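Local coordinates for protein putative aldehyde dehydrogenase (Burkholderia cenocepacia, PDB 4YWE) that probably oxidises aldehydes or related oxo compounds with NAD or NADP as acceptor, as a calcium-binding member of the aldehyde dehydrogenase family, at residues 41-46 and 186-191; 162-167 and 207-212; 312-317 and 393-398. One frame throughout, in Å; residues are numbered along the deposited sequence.

Contact 1. Residues 41-46 and 186-191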
ATOM      1  N   ALA A  41       1.102 -40.251 -27.528  1.00 30.37           N
ATOM      2  CA  ALA A  41       2.237 -40.081 -26.628  1.00 30.18           C
ATOM      3  C   ALA A  41       1.974 -40.751 -25.285  1.00 27.69           C
ATOM      4  O   ALA A  41       0.886 -41.270 -25.043  1.00 28.06           O
ATOM      5  CB  ALA A  41       2.543 -38.604 -26.432  1.00 28.37           C
ATOM      6  N   THR A  42       2.983 -40.742 -24.418  1.00 29.46           N
ATOM      7  CA  THR A  42       2.854 -41.299 -23.074  1.00 29.05           C
ATOM      8  C   THR A  42       3.512 -40.391 -22.042  1.00 27.51           C
ATOM      9  O   THR A  42       4.490 -39.703 -22.338  1.00 27.12           O
ATOM     10  CB  THR A  42       3.487 -42.702 -22.967  1.00 31.72           C
ATOM     11  OG1 THR A  42       4.868 -42.635 -23.350  1.00 34.23           O
ATOM     12  CG2 THR A  42       2.763 -43.703 -23.858  1.00 31.07           C
ATOM     13  N   ILE A  43       2.970 -40.391 -20.828  1.00 23.43           N
ATOM     14  CA  ILE A  43       3.577 -39.669 -19.717  1.00 22.71           C
ATOM     15  C   ILE A  43       3.906 -40.646 -18.599  1.00 28.45           C
ATOM     16  O   ILE A  43       3.332 -41.733 -18.523  1.00 33.47           O
ATOM     17  CB  ILE A  43       2.661 -38.541 -19.203  1.00 21.61           C
ATOM     18  CG1 ILE A  43       1.268 -39.087 -18.883  1.00 21.52           C
ATOM     19  CG2 ILE A  43       2.580 -37.413 -20.218  1.00 23.27           C
ATOM     20  CD1 ILE A  43       0.301 -38.038 -18.373  1.00 23.08           C
ATOM     21  N   ALA A  44       4.834 -40.257 -17.732  1.00 26.60           N
ATOM     22  CA  ALA A  44       5.204 -41.076 -16.586  1.00 27.67           C
ATOM     23  C   ALA A  44       4.058 -41.164 -15.584  1.00 29.90           C
ATOM     24  O   ALA A  44       3.467 -40.149 -15.215  1.00 29.11           O
ATOM     25  CB  ALA A  44       6.450 -40.518 -15.915  1.00 26.97           C
ATOM     26  N   ARG A  45       3.744 -42.382 -15.154  1.00 32.26           N
ATOM     27  CA  ARG A  45       2.722 -42.589 -14.136  1.00 29.19           C
ATOM     28  C   ARG A  45       3.322 -42.356 -12.753  1.00 30.72           C
ATOM     29  O   ARG A  45       3.808 -43.286 -12.108  1.00 35.36           O
ATOM     30  CB  ARG A  45       2.131 -43.998 -14.238  1.00 28.53           C
ATOM     31  CG  ARG A  45       1.008 -44.273 -13.251  1.00 28.67           C
ATOM     32  CD  ARG A  45       0.410 -45.655 -13.462  1.00 29.57           C
ATOM     33  NE  ARG A  45      -0.659 -45.935 -12.508  1.00 28.36           N
ATOM     34  CZ  ARG A  45      -1.414 -47.029 -12.529  1.00 27.67           C
ATOM     35  NH1 ARG A  45      -1.219 -47.952 -13.460  1.00 27.49           N
ATOM     36  NH2 ARG A  45      -2.363 -47.199 -11.619  1.00 28.93           N
ATOM     37  N   GLY A  46       3.293 -41.104 -12.309  1.00 28.86           N
ATOM     38  CA  GLY A  46       3.919 -40.721 -11.058  1.00 26.71           C
ATOM     39  C   GLY A  46       3.265 -41.280  -9.813  1.00 28.28           C
ATOM     40  O   GLY A  46       2.040 -41.327  -9.705  1.00 29.49           O
ATOM     41  N   ALA A 186      -4.133 -33.716 -19.904  1.00 16.46           N
ATOM     42  CA  ALA A 186      -3.372 -32.764 -20.714  1.00 17.18           C
ATOM     43  C   ALA A 186      -2.279 -32.090 -19.888  1.00 19.55           C
ATOM     44  O   ALA A 186      -2.571 -31.330 -18.965  1.00 20.27           O
ATOM     45  CB  ALA A 186      -4.297 -31.713 -21.321  1.00 16.16           C
ATOM     46  N   CYS A 187      -1.021 -32.362 -20.226  1.00 26.56           N
ATOM     47  CA  CYS A 187       0.095 -31.783 -19.484  1.00 21.72           C
ATOM     48  C   CYS A 187       1.391 -31.716 -20.288  1.00 18.78           C
ATOM     49  O   CYS A 187       2.443 -31.375 -19.744  1.00 23.68           O
ATOM     50  CB  CYS A 187       0.340 -32.575 -18.198  1.00 19.56           C
ATOM     51  SG  CYS A 187       0.810 -34.304 -18.442  1.00 22.54           S
ATOM     52  N   LEU A 188       1.322 -32.032 -21.576  1.00 18.91           N
ATOM     53  CA  LEU A 188       2.524 -32.068 -22.405  1.00 19.03           C
ATOM     54  C   LEU A 188       3.129 -30.681 -22.611  1.00 18.16           C
ATOM     55  O   LEU A 188       4.344 -30.544 -22.751  1.00 19.72           O
ATOM     56  CB  LEU A 188       2.224 -32.710 -23.762  1.00 23.32           C
ATOM     57  CG  LEU A 188       2.106 -34.235 -23.768  1.00 23.96           C
ATOM     58  CD1 LEU A 188       2.018 -34.760 -25.195  1.00 21.71           C
ATOM     59  CD2 LEU A 188       3.278 -34.865 -23.031  1.00 24.74           C
ATOM     60  N   SER A 189       2.284 -29.656 -22.627  1.00 17.41           N
ATOM     61  CA  SER A 189       2.760 -28.291 -22.809  1.00 21.08           C
ATOM     62  C   SER A 189       3.604 -27.851 -21.618  1.00 18.20           C
ATOM     63  O   SER A 189       4.648 -27.221 -21.786  1.00 19.55           O
ATOM     64  CB  SER A 189       1.586 -27.330 -23.009  1.00 21.13           C
ATOM     65  OG  SER A 189       0.783 -27.256 -21.843  1.00 25.25           O
ATOM     66  N   VAL A 190       3.150 -28.201 -20.418  1.00 18.67           N
ATOM     67  CA  VAL A 190       3.826 -27.831 -19.179  1.00 17.31           C
ATOM     68  C   VAL A 190       5.244 -28.396 -19.126  1.00 18.91           C
ATOM     69  O   VAL A 190       6.173 -27.723 -18.676  1.00 21.25           O
ATOM     70  CB  VAL A 190       3.007 -28.291 -17.954  1.00 20.65           C
ATOM     71  CG1 VAL A 190       3.847 -28.234 -16.685  1.00 21.93           C
ATOM     72  CG2 VAL A 190       1.751 -27.446 -17.810  1.00 21.05           C
ATOM     73  N   LEU A 191       5.403 -29.632 -19.591  1.00 16.96           N
ATOM     74  CA  LEU A 191       6.711 -30.282 -19.625  1.00 21.01           C
ATOM     75  C   LEU A 191       7.703 -29.506 -20.489  1.00 27.34           C
ATOM     76  O   LEU A 191       8.882 -29.399 -20.153  1.00 25.73           O
ATOM     77  CB  LEU A 191       6.579 -31.716 -20.142  1.00 18.41           C
ATOM     78  CG  LEU A 191       5.682 -32.650 -19.328  1.00 23.67           C
ATOM     79  CD1 LEU A 191       5.490 -33.975 -20.048  1.00 24.42           C
ATOM     80  CD2 LEU A 191       6.264 -32.872 -17.942  1.00 23.81           C
TER

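Contact 2. Residues 162-167 and 207-212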
ATOM      1  N   GLN A 162      -1.864 -21.622 -19.111  1.00 17.44           N
ATOM      2  CA  GLN A 162      -2.349 -20.403 -18.467  1.00 17.95           C
ATOM      3  C   GLN A 162      -2.353 -20.519 -16.947  1.00 19.22           C
ATOM      4  O   GLN A 162      -1.920 -19.608 -16.244  1.00 11.83           O
ATOM      5  CB  GLN A 162      -3.753 -20.054 -18.961  1.00 14.68           C
ATOM      6  CG  GLN A 162      -3.800 -19.492 -20.369  1.00 12.98           C
ATOM      7  CD  GLN A 162      -4.717 -18.289 -20.471  1.00 19.49           C
ATOM      8  OE1 GLN A 162      -4.706 -17.414 -19.605  1.00 22.78           O
ATOM      9  NE2 GLN A 162      -5.522 -18.243 -21.525  1.00 13.18           N
ATOM     10  N   ILE A 163      -2.840 -21.649 -16.449  1.00 15.89           N
ATOM     11  CA  ILE A 163      -2.945 -21.867 -15.013  1.00 17.68           C
ATOM     12  C   ILE A 163      -1.566 -22.147 -14.417  1.00 15.71           C
ATOM     13  O   ILE A 163      -1.277 -21.744 -13.288  1.00 15.67           O
ATOM     14  CB  ILE A 163      -3.947 -22.993 -14.717  1.00 19.62           C
ATOM     15  CG1 ILE A 163      -5.329 -22.582 -15.230  1.00 16.67           C
ATOM     16  CG2 ILE A 163      -4.005 -23.294 -13.227  1.00 22.69           C
ATOM     17  CD1 ILE A 163      -6.330 -23.699 -15.286  1.00 14.06           C
ATOM     18  N   PHE A 164      -0.711 -22.820 -15.181  1.00 17.79           N
ATOM     19  CA  PHE A 164       0.685 -22.995 -14.791  1.00 18.92           C
ATOM     20  C   PHE A 164       1.339 -21.629 -14.629  1.00 16.44           C
ATOM     21  O   PHE A 164       2.054 -21.381 -13.663  1.00 18.28           O
ATOM     22  CB  PHE A 164       1.442 -23.829 -15.829  1.00 17.98           C
ATOM     23  CG  PHE A 164       2.882 -24.090 -15.478  1.00 20.11           C
ATOM     24  CD1 PHE A 164       3.880 -23.217 -15.880  1.00 22.93           C
ATOM     25  CD2 PHE A 164       3.240 -25.221 -14.764  1.00 20.04           C
ATOM     26  CE1 PHE A 164       5.205 -23.460 -15.563  1.00 23.37           C
ATOM     27  CE2 PHE A 164       4.562 -25.470 -14.445  1.00 18.04           C
ATOM     28  CZ  PHE A 164       5.546 -24.588 -14.846  1.00 20.13           C
ATOM     29  N   GLY A 165       1.072 -20.742 -15.583  1.00 14.72           N
ATOM     30  CA  GLY A 165       1.652 -19.413 -15.581  1.00 16.19           C
ATOM     31  C   GLY A 165       1.252 -18.546 -14.404  1.00 15.59           C
ATOM     32  O   GLY A 165       2.083 -17.835 -13.842  1.00 17.68           O
ATOM     33  N   ARG A 166      -0.021 -18.599 -14.025  1.00 16.68           N
ATOM     34  CA  ARG A 166      -0.504 -17.776 -12.924  1.00 16.86           C
ATOM     35  C   ARG A 166      -0.058 -18.346 -11.579  1.00 17.27           C
ATOM     36  O   ARG A 166       0.223 -17.598 -10.645  1.00 24.13           O
ATOM     37  CB  ARG A 166      -2.034 -17.642 -12.969  1.00 15.79           C
ATOM     38  CG  ARG A 166      -2.808 -18.871 -12.519  1.00 13.99           C
ATOM     39  CD  ARG A 166      -4.310 -18.621 -12.524  1.00 14.25           C
ATOM     40  NE  ARG A 166      -5.045 -19.771 -12.007  1.00 10.40           N
ATOM     41  CZ  ARG A 166      -6.341 -19.981 -12.203  1.00 20.27           C
ATOM     42  NH1 ARG A 166      -7.056 -19.118 -12.911  1.00 22.32           N
ATOM     43  NH2 ARG A 166      -6.924 -21.057 -11.693  1.00 19.53           N
ATOM     44  N   SER A 167       0.023 -19.671 -11.492  1.00 14.22           N
ATOM     45  CA  SER A 167       0.329 -20.335 -10.229  1.00 10.79           C
ATOM     46  C   SER A 167       1.830 -20.406  -9.981  1.00 14.54           C
ATOM     47  O   SER A 167       2.326 -19.903  -8.974  1.00 15.94           O
ATOM     48  CB  SER A 167      -0.272 -21.741 -10.206  1.00 11.08           C
ATOM     49  OG  SER A 167      -0.162 -22.321  -8.918  1.00 12.51           O
ATOM     50  N   LEU A 207      11.948 -25.741 -10.080  1.00 19.65           N
ATOM     51  CA  LEU A 207      10.715 -26.192 -10.708  1.00 18.85           C
ATOM     52  C   LEU A 207      10.768 -27.699 -10.929  1.00 22.12           C
ATOM     53  O   LEU A 207      11.695 -28.210 -11.558  1.00 19.16           O
ATOM     54  CB  LEU A 207      10.481 -25.468 -12.035  1.00 17.85           C
ATOM     55  CG  LEU A 207       9.245 -25.898 -12.828  1.00 17.32           C
ATOM     56  CD1 LEU A 207       7.977 -25.684 -12.013  1.00 16.99           C
ATOM     57  CD2 LEU A 207       9.170 -25.150 -14.152  1.00 16.37           C
ATOM     58  N   ASN A 208       9.774 -28.405 -10.399  1.00 15.08           N
ATOM     59  CA  ASN A 208       9.704 -29.855 -10.530  1.00 18.84           C
ATOM     60  C   ASN A 208       8.336 -30.277 -11.048  1.00 23.36           C
ATOM     61  O   ASN A 208       7.307 -29.811 -10.557  1.00 26.35           O
ATOM     62  CB  ASN A 208       9.993 -30.537  -9.190  1.00 15.66           C
ATOM     63  CG  ASN A 208      11.324 -30.120  -8.600  1.00 21.11           C
ATOM     64  OD1 ASN A 208      12.369 -30.674  -8.941  1.00 21.08           O
ATOM     65  ND2 ASN A 208      11.294 -29.138  -7.705  1.00 15.40           N
ATOM     66  N   ILE A 209       8.329 -31.159 -12.041  1.00 15.93           N
ATOM     67  CA  ILE A 209       7.084 -31.626 -12.633  1.00 19.04           C
ATOM     68  C   ILE A 209       6.936 -33.128 -12.431  1.00 21.76           C
ATOM     69  O   ILE A 209       7.814 -33.902 -12.811  1.00 23.14           O
ATOM     70  CB  ILE A 209       7.007 -31.280 -14.131  1.00 20.20           C
ATOM     71  CG1 ILE A 209       7.519 -29.861 -14.393  1.00 24.92           C
ATOM     72  CG2 ILE A 209       5.584 -31.450 -14.640  1.00 18.88           C
ATOM     73  CD1 ILE A 209       6.650 -28.774 -13.808  1.00 26.80           C
ATOM     74  N   VAL A 210       5.826 -33.538 -11.828  1.00 22.30           N
ATOM     75  CA  VAL A 210       5.525 -34.956 -11.669  1.00 21.36           C
ATOM     76  C   VAL A 210       4.170 -35.267 -12.290  1.00 18.96           C
ATOM     77  O   VAL A 210       3.129 -34.922 -11.732  1.00 18.46           O
ATOM     78  CB  VAL A 210       5.557 -35.380 -10.188  1.00 21.57           C
ATOM     79  CG1 VAL A 210       5.177 -36.850 -10.050  1.00 17.16           C
ATOM     80  CG2 VAL A 210       6.931 -35.125  -9.591  1.00 22.32           C
ATOM     81  N   THR A 211       4.189 -35.911 -13.452  1.00 19.78           N
ATOM     82  CA  THR A 211       2.958 -36.313 -14.119  1.00 20.06           C
ATOM     83  C   THR A 211       2.360 -37.525 -13.419  1.00 21.33           C
ATOM     84  O   THR A 211       3.047 -38.211 -12.667  1.00 23.00           O
ATOM     85  CB  THR A 211       3.193 -36.646 -15.603  1.00 21.35           C
ATOM     86  OG1 THR A 211       4.175 -37.685 -15.713  1.00 25.25           O
ATOM     87  CG2 THR A 211       3.678 -35.416 -16.354  1.00 20.76           C
ATOM     88  N   GLY A 212       1.080 -37.786 -13.662  1.00 20.51           N
ATOM     89  CA  GLY A 212       0.416 -38.926 -13.060  1.00 17.85           C
ATOM     90  C   GLY A 212      -1.045 -38.692 -12.738  1.00 17.36           C
ATOM     91  O   GLY A 212      -1.578 -37.605 -12.965  1.00 16.69           O
TER

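Contact 3. Residues 312-317 and 393-398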
ATOM      1  N   THR A 312     -29.608 -17.484 -33.510  1.00 21.97           N
ATOM      2  CA  THR A 312     -29.020 -17.350 -34.838  1.00 26.96           C
ATOM      3  C   THR A 312     -27.504 -17.511 -34.772  1.00 24.72           C
ATOM      4  O   THR A 312     -26.901 -18.159 -35.629  1.00 27.35           O
ATOM      5  CB  THR A 312     -29.365 -15.987 -35.474  1.00 24.54           C
ATOM      6  OG1 THR A 312     -30.787 -15.847 -35.567  1.00 23.71           O
ATOM      7  CG2 THR A 312     -28.758 -15.874 -36.864  1.00 26.22           C
ATOM      8  N   ALA A 313     -26.896 -16.930 -33.742  1.00 21.31           N
ATOM      9  CA  ALA A 313     -25.451 -17.014 -33.555  1.00 25.75           C
ATOM     10  C   ALA A 313     -25.003 -18.448 -33.282  1.00 28.11           C
ATOM     11  O   ALA A 313     -23.991 -18.902 -33.818  1.00 30.20           O
ATOM     12  CB  ALA A 313     -25.011 -16.097 -32.423  1.00 22.90           C
ATOM     13  N   PHE A 314     -25.759 -19.159 -32.451  1.00 27.23           N
ATOM     14  CA  PHE A 314     -25.413 -20.533 -32.097  1.00 24.48           C
ATOM     15  C   PHE A 314     -25.558 -21.490 -33.278  1.00 25.84           C
ATOM     16  O   PHE A 314     -24.809 -22.458 -33.388  1.00 20.88           O
ATOM     17  CB  PHE A 314     -26.271 -21.012 -30.924  1.00 22.67           C
ATOM     18  CG  PHE A 314     -25.612 -20.841 -29.584  1.00 21.85           C
ATOM     19  CD1 PHE A 314     -25.394 -19.578 -29.059  1.00 20.64           C
ATOM     20  CD2 PHE A 314     -25.209 -21.945 -28.849  1.00 21.89           C
ATOM     21  CE1 PHE A 314     -24.786 -19.419 -27.828  1.00 18.85           C
ATOM     22  CE2 PHE A 314     -24.602 -21.792 -27.617  1.00 17.54           C
ATOM     23  CZ  PHE A 314     -24.390 -20.527 -27.106  1.00 19.85           C
ATOM     24  N   ASN A 315     -26.516 -21.214 -34.160  1.00 24.19           N
ATOM     25  CA  ASN A 315     -26.718 -22.042 -35.348  1.00 24.94           C
ATOM     26  C   ASN A 315     -25.521 -21.975 -36.293  1.00 24.68           C
ATOM     27  O   ASN A 315     -25.282 -22.898 -37.072  1.00 25.49           O
ATOM     28  CB  ASN A 315     -27.987 -21.619 -36.093  1.00 30.06           C
ATOM     29  CG  ASN A 315     -29.254 -22.060 -35.389  1.00 34.66           C
ATOM     30  OD1 ASN A 315     -29.293 -23.115 -34.754  1.00 34.34           O
ATOM     31  ND2 ASN A 315     -30.305 -21.254 -35.501  1.00 37.31           N
ATOM     32  N   GLY A 316     -24.770 -20.880 -36.219  1.00 23.10           N
ATOM     33  CA  GLY A 316     -23.646 -20.663 -37.110  1.00 24.02           C
ATOM     34  C   GLY A 316     -22.317 -21.149 -36.570  1.00 27.37           C
ATOM     35  O   GLY A 316     -21.280 -20.996 -37.216  1.00 30.63           O
ATOM     36  N   LEU A 317     -22.348 -21.738 -35.381  1.00 26.54           N
ATOM     37  CA  LEU A 317     -21.137 -22.249 -34.753  1.00 24.35           C
ATOM     38  C   LEU A 317     -20.758 -23.609 -35.331  1.00 24.59           C
ATOM     39  O   LEU A 317     -21.603 -24.494 -35.463  1.00 24.17           O
ATOM     40  CB  LEU A 317     -21.322 -22.346 -33.239  1.00 22.29           C
ATOM     41  CG  LEU A 317     -21.537 -21.012 -32.522  1.00 22.34           C
ATOM     42  CD1 LEU A 317     -21.892 -21.237 -31.061  1.00 21.72           C
ATOM     43  CD2 LEU A 317     -20.301 -20.135 -32.646  1.00 22.13           C
ATOM     44  N   PRO A 393     -20.148 -26.544 -23.672  1.00 22.05           N
ATOM     45  CA  PRO A 393     -20.573 -25.337 -24.385  1.00 20.52           C
ATOM     46  C   PRO A 393     -22.083 -25.122 -24.304  1.00 16.02           C
ATOM     47  O   PRO A 393     -22.741 -24.965 -25.330  1.00 16.56           O
ATOM     48  CB  PRO A 393     -20.132 -25.618 -25.819  1.00 18.09           C
ATOM     49  CG  PRO A 393     -20.267 -27.102 -25.946  1.00 16.94           C
ATOM     50  CD  PRO A 393     -19.940 -27.681 -24.588  1.00 21.77           C
ATOM     51  N   VAL A 394     -22.621 -25.114 -23.088  1.00 16.85           N
ATOM     52  CA  VAL A 394     -24.060 -25.026 -22.888  1.00 15.92           C
ATOM     53  C   VAL A 394     -24.427 -23.728 -22.182  1.00 19.60           C
ATOM     54  O   VAL A 394     -23.963 -23.458 -21.074  1.00 22.32           O
ATOM     55  CB  VAL A 394     -24.579 -26.237 -22.094  1.00 17.97           C
ATOM     56  CG1 VAL A 394     -26.098 -26.217 -22.032  1.00 16.47           C
ATOM     57  CG2 VAL A 394     -24.084 -27.531 -22.720  1.00 18.95           C
ATOM     58  N   LEU A 395     -25.271 -22.929 -22.825  1.00 20.85           N
ATOM     59  CA  LEU A 395     -25.708 -21.662 -22.252  1.00 21.10           C
ATOM     60  C   LEU A 395     -27.162 -21.738 -21.803  1.00 20.55           C
ATOM     61  O   LEU A 395     -28.042 -22.102 -22.580  1.00 22.48           O
ATOM     62  CB  LEU A 395     -25.528 -20.524 -23.260  1.00 23.09           C
ATOM     63  CG  LEU A 395     -25.992 -19.143 -22.797  1.00 24.51           C
ATOM     64  CD1 LEU A 395     -25.233 -18.709 -21.550  1.00 22.35           C
ATOM     65  CD2 LEU A 395     -25.834 -18.119 -23.910  1.00 23.84           C
ATOM     66  N   ALA A 396     -27.407 -21.393 -20.543  1.00 19.48           N
ATOM     67  CA  ALA A 396     -28.760 -21.394 -19.997  1.00 18.31           C
ATOM     68  C   ALA A 396     -29.325 -19.979 -19.977  1.00 18.17           C
ATOM     69  O   ALA A 396     -28.736 -19.074 -19.384  1.00 18.38           O
ATOM     70  CB  ALA A 396     -28.774 -21.995 -18.599  1.00 15.69           C
ATOM     71  N   ALA A 397     -30.470 -19.793 -20.626  1.00 19.85           N
ATOM     72  CA  ALA A 397     -31.085 -18.475 -20.726  1.00 18.79           C
ATOM     73  C   ALA A 397     -32.398 -18.405 -19.955  1.00 18.88           C
ATOM     74  O   ALA A 397     -33.192 -19.346 -19.970  1.00 19.78           O
ATOM     75  CB  ALA A 397     -31.310 -18.109 -22.186  1.00 20.02           C
ATOM     76  N   MET A 398     -32.616 -17.278 -19.284  1.00 17.25           N
ATOM     77  CA  MET A 398     -33.844 -17.034 -18.534  1.00 17.68           C
ATOM     78  C   MET A 398     -34.026 -15.532 -18.340  1.00 22.43           C
ATOM     79  O   MET A 398     -33.080 -14.763 -18.511  1.00 22.65           O
ATOM     80  CB  MET A 398     -33.806 -17.747 -17.183  1.00 22.30           C
ATOM     81  CG  MET A 398     -32.744 -17.209 -16.240  1.00 20.20           C
ATOM     82  SD  MET A 398     -32.493 -18.250 -14.791  1.00 23.57           S
ATOM     83  CE  MET A 398     -31.645 -19.650 -15.521  1.00 23.13           C
TER

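Contact 1. Residues 41-46 and 186-191
Ile43 meets Cys187 and Leu188, and Ala41 meets Leu188, without any flat group between them: the contact has no ring faces or edges, just methyl groups and one sulfur. It joins two parts of the aldehyde dehydrogenase fold. Strand 38-44 is one arm of a two-stranded antiparallel hairpin, and helix 188-200 belongs to the Rossmann-like coenzyme-binding domain of this family, where it links the parallel strands 177-182 and 207-209. Backbone bonds from Ala41 to Val31 and from Ile43 to Ile29 hold the strand in its hairpin, while the CB atoms of Ala41 and Ile43 face the helix start.

Ile43 suits this place because its branching at CB sends two arms outward at once. Ile43 CG2 lies 3.9 Å from Leu188 CD2, the two side chains slanting across one another. Leu188 starts out along the flank of the contact, but its fork bends back to it. With chi1 at -77° its CG is anti to the carbonyl carbon, and Leu188 CD1 comes to 4.1 Å from Ala41 CB. Ala41 presents only its CB here, so the meeting is one of methyl with methyl.

Cys187 holds the N-cap position. Its own N and that of Leu188 both donate to OD2 of Asp99, a residue that is also a calcium ligand, so the calcium site and the helix start are tied together beside the hydrophobic patch. Leu188 itself packs on Ile95 of helix 89-100, the helix that carries Asp99. Chi1 of Cys187 is 62°, placing the sulfur between N and the carbonyl carbon; from there Cys187 SG touches both arms of Ile43, CD1 at 3.8 Å and CG2 at 4.0 Å.

Contact 2. Residues 162-167 and 207-212
In the coenzyme-binding domain, helix 160-174 lies against the sheet, beside its parallel strands 177-182 and 207-209, and Phe164 spans the gap to Leu207 and Ile209. The CA atoms of Phe164 and Ile209 are 11.0 Å apart, a distance suited to a long, rigid aromatic side chain. Its CG is anti to the backbone N (chi1 -178°), which carries the ring out from the helix with its far end foremost.

The strand residues come from the opposite direction. Leu207 CD2 lies in the ring plane at the edge, 3.7 Å from Phe164 CZ, while CD1 of the same leucine, 3.9 Å from that carbon, stands off to one side of the plane. Next to it, Ile209 CD1 sits near the ring plane, 4.0 Å from Phe164 CE2.

The setting is a Rossmann-like beta-alpha-beta arrangement: helix 160-174 connects strand 139-155 to its parallel neighbour 177-182, which pairs in turn with 207-209. Residues two apart on an extended strand point the same way, so Leu207 and Ile209 both reach the phenyl edge. Val193 of helix 188-200 and Phe118 of helix 104-124 also pack on Phe164.

Contact 3. Residues 312-317 and 393-398
Phe314 O accepts the amide of Leu317, with Leu317 N and Phe314 O 3.2 Å apart, just as the residue before it, Ala313, takes Gly316 N on its O at 3.2 Å. Both bonds span three residues, the tighter spacing of a 3-10 turn, and the chain then leads on to strand 318-319. The turn also folds Leu317 back: its CD1 lies 4.0 Å above one face of the Phe314 ring, offset toward the rim. A branched aliphatic residue suits that position, since it can lay a methyl on the flat of the ring.

Covered from that side, the ring points at strand 394-400. Phe314 CZ reaches Leu395 CB at 4.0 Å, the two side chains crossing at about a right angle. The ring thus meets the leucine at its root, and beyond CB the leucine runs on with CG anti to the backbone N (chi1 178°). The phenylalanine has a chi1 of -95°, well off the staggered position, perhaps with some strain.

These elements belong to the second large domain, the catalytic domain in this family, whose mixed sheet carries strand 394-400 between 374-376 and 293-299. Leu395 bonds through its backbone to Ala374, and its side chain also meets Val296 and Leu375. A bulky flat residue suits such a layer, because Phe314 can touch the strands, the loop residue Pro373 and Ile282 of helix 271-283 together.

Where the strand begins, Pro393 O faces the ring edge near its plane, 4.3 Å from Phe314 CE2. At that range the carbonyl makes a loose contact, though it lies toward the slightly positive rim of the ring.

How the contacts relate
Contacts 1 and 2 belong to one region, their centres 11 Å apart, while contact 3 lies about 33 Å from contact 2, centre to centre, in the other large domain. Helix 188-200 bridges the first pair: Val190 CG1 packs 3.6 Å from Phe164 CD2, and Leu191 CD2 meets Ile209 CG2. A probable hydrogen bond of 2.6 Å from Thr211 OG1 to Ala44 O ties 207-212 to the hairpin. Contact 1 is partly buried and uses aliphatic groups and a sulfur near a calcium site. Contacts 2 and 3 are buried and similar in plan, each sending one helix phenylalanine to a strand, edge-on to methyls in contact 2 and obliquely to a leucine CB in contact 3.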